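Local coordinates for quinonprotein alcohol dehydrogenase-like protein (Bacteroides thetaiotaomicron VPI-5482, PDB 4R5O) that is of unknown function but binds calcium ions and joins an immunoglobulin-like beta-sandwich domain to a seven-bladed beta-propeller of the YVTN-repeat type, at residues A[49-52]-A[57-60]; A[78-83]-A[87-92]. One frame throughout, in Å; residues are numbered along the deposited sequence.

In the fold
Contacts 1 and 2 are two hairpins of one immunoglobulin-like sheet, their centres about 9 Å apart. Strands 49-54 and 74-83 are antiparallel neighbours, and the order across the sheet is 57-60, 49-54, 74-83, 86-97, 28-31. Thr49 N lies 2.8 Å from Lys82 O and Ser51 O 2.9 Å from Ile80 N, probable hydrogen bonds between the hairpins; Trp52 CZ2 packs 3.6 Å from Cys79 SG. Contact 1 lies closer to the metal sites but does not reach one: the side chain of Tyr59 is about 10 Å from a bound ion, and that of Trp52 about 9 Å from that of Glu37, which binds calcium in a crystal structure but not in this chain. Contact 2 lies away from them.

Contact 1 of 2, residues A[49-52]-A[57-60]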
loop_
_atom_site.group_PDB
_atom_site.type_symbol
_atom_site.label_atom_id
_atom_site.label_comp_id
_atom_site.label_asym_id
_atom_site.label_seq_id
_atom_site.Cartn_x
_atom_site.Cartn_y
_atom_site.Cartn_z
ATOM N N THR A 49 -41.153 -13.549 3.580
ATOM C CA THR A 49 -40.324 -12.423 3.169
ATOM C C THR A 49 -38.890 -12.762 3.587
ATOM O O THR A 49 -38.681 -13.482 4.569
ATOM C CB THR A 49 -40.838 -11.085 3.730
ATOM O OG1 THR A 49 -40.796 -11.099 5.156
ATOM C CG2 THR A 49 -42.232 -10.728 3.228
ATOM N N TYR A 50 -37.911 -12.285 2.804
ATOM C CA TYR A 50 -36.487 -12.562 2.991
ATOM C C TYR A 50 -35.694 -11.288 3.293
ATOM O O TYR A 50 -36.112 -10.184 2.935
ATOM C CB TYR A 50 -35.922 -13.231 1.716
ATOM C CG TYR A 50 -36.519 -14.584 1.363
ATOM C CD1 TYR A 50 -37.819 -14.689 0.872
ATOM C CD2 TYR A 50 -35.739 -15.736 1.376
ATOM C CE1 TYR A 50 -38.365 -15.925 0.519
ATOM C CE2 TYR A 50 -36.266 -16.974 0.997
ATOM C CZ TYR A 50 -37.576 -17.062 0.559
ATOM O OH TYR A 50 -38.098 -18.281 0.180
ATOM N N SER A 51 -34.528 -11.457 3.933
ATOM C CA SER A 51 -33.575 -10.405 4.268
ATOM C C SER A 51 -32.183 -10.996 4.228
ATOM O O SER A 51 -31.846 -11.859 5.039
ATOM C CB SER A 51 -33.890 -9.780 5.625
ATOM O OG SER A 51 -32.988 -8.744 5.991
ATOM N N TRP A 52 -31.408 -10.588 3.232
ATOM C CA TRP A 52 -30.048 -11.070 3.019
ATOM C C TRP A 52 -29.075 -10.035 3.508
ATOM O O TRP A 52 -29.035 -8.929 2.962
ATOM C CB TRP A 52 -29.815 -11.391 1.530
ATOM C CG TRP A 52 -30.658 -12.522 1.013
ATOM C CD1 TRP A 52 -31.911 -12.436 0.488
ATOM C CD2 TRP A 52 -30.304 -13.913 0.987
ATOM N NE1 TRP A 52 -32.350 -13.686 0.102
ATOM C CE2 TRP A 52 -31.391 -14.613 0.412
ATOM C CE3 TRP A 52 -29.159 -14.636 1.369
ATOM C CZ2 TRP A 52 -31.356 -15.995 0.182
ATOM C CZ3 TRP A 52 -29.146 -16.012 1.181
ATOM C CH2 TRP A 52 -30.228 -16.679 0.581
ATOM N N LYS A 57 -25.175 -5.917 6.765
ATOM C CA LYS A 57 -25.916 -4.874 6.055
ATOM C C LYS A 57 -26.869 -5.516 5.044
ATOM O O LYS A 57 -26.431 -6.358 4.260
ATOM C CB LYS A 57 -24.929 -3.902 5.357
ATOM C CG LYS A 57 -23.853 -3.259 6.265
ATOM C CD LYS A 57 -24.392 -2.205 7.257
ATOM C CE LYS A 57 -23.318 -1.659 8.176
ATOM N NZ LYS A 57 -22.848 -2.655 9.182
ATOM N N GLU A 58 -28.159 -5.123 5.049
ATOM C CA GLU A 58 -29.148 -5.701 4.135
ATOM C C GLU A 58 -28.775 -5.385 2.700
ATOM O O GLU A 58 -28.563 -4.223 2.329
ATOM C CB GLU A 58 -30.576 -5.234 4.433
ATOM C CG GLU A 58 -31.630 -6.013 3.660
ATOM C CD GLU A 58 -33.068 -5.643 3.949
ATOM O OE1 GLU A 58 -33.382 -4.430 3.983
ATOM O OE2 GLU A 58 -33.897 -6.572 4.082
ATOM N N TYR A 59 -28.685 -6.447 1.910
ATOM C CA TYR A 59 -28.290 -6.418 0.523
ATOM C C TYR A 59 -29.473 -6.728 -0.393
ATOM O O TYR A 59 -29.568 -6.130 -1.462
ATOM C CB TYR A 59 -27.156 -7.442 0.319
ATOM C CG TYR A 59 -26.795 -7.710 -1.125
ATOM C CD1 TYR A 59 -25.847 -6.933 -1.784
ATOM C CD2 TYR A 59 -27.372 -8.768 -1.820
ATOM C CE1 TYR A 59 -25.509 -7.181 -3.118
ATOM C CE2 TYR A 59 -27.050 -9.023 -3.150
ATOM C CZ TYR A 59 -26.109 -8.235 -3.794
ATOM O OH TYR A 59 -25.774 -8.519 -5.099
ATOM N N SER A 60 -30.335 -7.692 -0.015
ATOM C CA SER A 60 -31.455 -8.115 -0.853
ATOM C C SER A 60 -32.649 -8.539 -0.007
ATOM O O SER A 60 -32.488 -8.894 1.160
ATOM C CB SER A 60 -31.016 -9.269 -1.754
ATOM O OG SER A 60 -31.996 -9.654 -2.701
#
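A classic beta bulge, with Tyr59 and Ser60 both set against Trp52, joins hairpin strands 49-52 and 57-60 at the margin of the immunoglobulin-like sheet. Trp52 O accepts a straight bond from Tyr59 N at 2.7 Å and a weak one from Ser60 N. Trp52 N donates a hydrogen bond to Ser60 O, 2.9 Å away. The two short segments run at 122° rather than near the 180° of a straight antiparallel pair, and only the Trp52-Ser60 pair bridges them.

Beside the bulge, Ser51 OG donates to Glu58 OE2 over 3.0 Å, reaching the oxygen from above the carboxylate plane, 41° out of it. The extended Glu58 chain leaves with CG anti to its own N (chi1 -170°) and carries the acid back across to Ser51. With an alanine in place of Ser51 the hydroxyl is gone, which would probably leave Glu58 OE2 without this donor and the carboxylate freer to swing.

The indole of Trp52 is buried, against Phe65 and with NE1 bonded to Glu62 O. The amide of Glu62 in turn bonds Ser60 OG, so one residue just beyond the hairpin holds both. Tyr59 turns its ring away toward Phe65 and Tyr67, its OH bonded to Ser66 O. Across the strands, the pyrrole edge of the indole reaches Ser60, Trp52 CD1 lying 4.0 Å from Ser60 CB.

Contact 2 of 2, residues A[78-83]-A[87-92]; sequences SCIIKN and KVEMST
The carboxylate of Glu89 has Ile80 over one of its faces, with Ile80 CG1 4.1 Å from Glu89 CD, while Ser78 OG lies beyond Glu89 OE2 without a hydrogen bond to it. Ile80 and Glu89 run side by side and point the same way; two residues back along the same strand as Glu89, the stem of Lys87 also lies alongside Ile80, Lys87 CG 3.5 Å from Ile80 CG2. Because CG2 stands anti to the Ile80 backbone N (chi1 -47° to CG1), this branch falls beside the lysine while CG1 falls beside the glutamate. Further along this same face Ser78 OG and Ser91 OG share a hydrogen bond of 3.1 Å, in which either may be the donor.

The two backbones form a regular antiparallel hairpin of the immunoglobulin-like sheet. Cys79 with Met90 and Ile81 with Val88 are its hydrogen-bonded pairs, each closed by two N-H...O bonds; Cys79 N to Met90 O spans 2.9 Å and Val88 N to Ile81 O 2.8 Å. Ser78-Ser91, Ile80-Glu89 and Lys82-Lys87 alternate with them as non-hydrogen-bonded pairs.

The opposite face is apolar. Met90, modelled as selenomethionine, bends at chi3 (-62°) and brings its CE methyl across to the neighbouring strand, 3.8 Å from Cys79 SG and 3.7 Å from Ile81 CD1. Val88 sets CG1 3.9 Å from Ile81 CB. Phe23 packs against both Cys79 and Met90, and Val18 against Ile81.

The chemistry thus divides the hairpin by face: serine hydroxyls and the charged ends of Lys82, Lys87 and Glu89 on one side, with Ile80 among their stems, and on the other the apolar groups, of which Cys79 and Ile81 are buried and Met90 and Val88 only partly.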
loop_
_atom_site.group_PDB
_atom_site.type_symbol
_atom_site.label_atom_id
_atom_site.label_comp_id
_atom_site.label_asym_id
_atom_site.label_seq_id
_atom_site.Cartn_x
_atom_site.Cartn_y
_atom_site.Cartn_z
ATOM N N SER A 78 -25.954 -13.745 6.142
ATOM C CA SER A 78 -27.118 -14.196 6.891
ATOM C C SER A 78 -28.348 -14.126 6.028
ATOM O O SER A 78 -28.481 -13.252 5.159
ATOM C CB SER A 78 -27.333 -13.385 8.166
ATOM O OG SER A 78 -26.261 -13.568 9.073
ATOM N N CYS A 79 -29.258 -15.055 6.281
ATOM C CA CYS A 79 -30.524 -15.097 5.591
ATOM C C CYS A 79 -31.602 -15.222 6.617
ATOM O O CYS A 79 -31.686 -16.239 7.309
ATOM C CB CYS A 79 -30.568 -16.223 4.569
ATOM S SG CYS A 79 -32.146 -16.360 3.721
ATOM N N ILE A 80 -32.398 -14.164 6.750
ATOM C CA ILE A 80 -33.521 -14.134 7.669
ATOM C C ILE A 80 -34.779 -14.297 6.837
ATOM O O ILE A 80 -35.037 -13.480 5.956
ATOM C CB ILE A 80 -33.523 -12.847 8.538
ATOM C CG1 ILE A 80 -32.122 -12.561 9.145
ATOM C CG2 ILE A 80 -34.599 -12.935 9.612
ATOM C CD1 ILE A 80 -31.958 -11.246 9.764
ATOM N N ILE A 81 -35.522 -15.388 7.062
ATOM C CA ILE A 81 -36.792 -15.654 6.369
ATOM C C ILE A 81 -37.882 -15.553 7.422
ATOM O O ILE A 81 -37.817 -16.243 8.441
ATOM C CB ILE A 81 -36.809 -16.996 5.596
ATOM C CG1 ILE A 81 -35.489 -17.199 4.819
ATOM C CG2 ILE A 81 -38.066 -17.080 4.700
ATOM C CD1 ILE A 81 -35.297 -18.508 4.224
ATOM N N LYS A 82 -38.849 -14.654 7.182
ATOM C CA LYS A 82 -39.937 -14.275 8.087
ATOM C C LYS A 82 -41.325 -14.517 7.473
ATOM O O LYS A 82 -41.507 -14.282 6.284
ATOM C CB LYS A 82 -39.731 -12.767 8.357
ATOM C CG LYS A 82 -40.679 -12.039 9.293
ATOM C CD LYS A 82 -40.202 -10.584 9.423
ATOM C CE LYS A 82 -41.083 -9.707 10.279
ATOM N NZ LYS A 82 -40.544 -8.321 10.372
ATOM N N ASN A 83 -42.301 -14.966 8.283
ATOM C CA ASN A 83 -43.722 -15.094 7.891
ATOM C C ASN A 83 -44.574 -14.748 9.122
ATOM O O ASN A 83 -44.016 -14.513 10.192
ATOM C CB ASN A 83 -44.089 -16.472 7.285
ATOM C CG ASN A 83 -44.087 -17.672 8.205
ATOM O OD1 ASN A 83 -43.875 -17.588 9.420
ATOM N ND2 ASN A 83 -44.339 -18.837 7.629
ATOM N N LYS A 87 -39.852 -16.281 12.435
ATOM C CA LYS A 87 -38.624 -15.833 11.803
ATOM C C LYS A 87 -37.529 -16.895 11.941
ATOM O O LYS A 87 -37.338 -17.455 13.025
ATOM C CB LYS A 87 -38.219 -14.524 12.510
ATOM C CG LYS A 87 -36.980 -13.828 12.030
ATOM C CD LYS A 87 -36.759 -12.471 12.676
ATOM C CE LYS A 87 -36.167 -12.491 14.058
ATOM N NZ LYS A 87 -35.887 -11.117 14.558
ATOM N N VAL A 88 -36.801 -17.168 10.856
ATOM C CA VAL A 88 -35.685 -18.116 10.893
ATOM C C VAL A 88 -34.420 -17.411 10.338
ATOM O O VAL A 88 -34.521 -16.593 9.429
ATOM C CB VAL A 88 -35.975 -19.446 10.169
ATOM C CG1 VAL A 88 -36.354 -19.243 8.707
ATOM C CG2 VAL A 88 -34.788 -20.383 10.284
ATOM N N GLU A 89 -33.251 -17.708 10.915
ATOM C CA GLU A 89 -31.998 -17.121 10.484
ATOM C C GLU A 89 -30.894 -18.192 10.336
ATOM O O GLU A 89 -30.550 -18.889 11.299
ATOM C CB GLU A 89 -31.544 -16.028 11.461
ATOM C CG GLU A 89 -30.220 -15.386 11.079
ATOM C CD GLU A 89 -29.733 -14.270 11.972
ATOM O OE1 GLU A 89 -30.538 -13.757 12.782
ATOM O OE2 GLU A 89 -28.560 -13.863 11.814
HETATM N N MSE A 90 -30.317 -18.264 9.120
HETATM C CA MSE A 90 -29.185 -19.115 8.744
HETATM C C MSE A 90 -28.007 -18.275 8.409
HETATM O O MSE A 90 -28.183 -17.220 7.818
HETATM C CB MSE A 90 -29.525 -19.996 7.561
HETATM C CG MSE A 90 -30.596 -20.982 7.840
HETATM SE SE MSE A 90 -31.472 -21.375 6.204
HETATM C CE MSE A 90 -32.156 -19.489 5.806
ATOM N N SER A 91 -26.806 -18.741 8.730
ATOM C CA SER A 91 -25.598 -17.981 8.437
ATOM C C SER A 91 -24.522 -18.857 7.797
ATOM O O SER A 91 -24.440 -20.071 8.037
ATOM C CB SER A 91 -25.048 -17.335 9.703
ATOM O OG SER A 91 -26.003 -16.418 10.215
ATOM N N THR A 92 -23.726 -18.218 6.942
ATOM C CA THR A 92 -22.576 -18.816 6.277
ATOM C C THR A 92 -21.617 -17.660 5.971
ATOM O O THR A 92 -21.823 -16.537 6.441
ATOM C CB THR A 92 -22.966 -19.676 5.029
ATOM O OG1 THR A 92 -21.813 -20.407 4.614
ATOM C CG2 THR A 92 -23.537 -18.842 3.851
#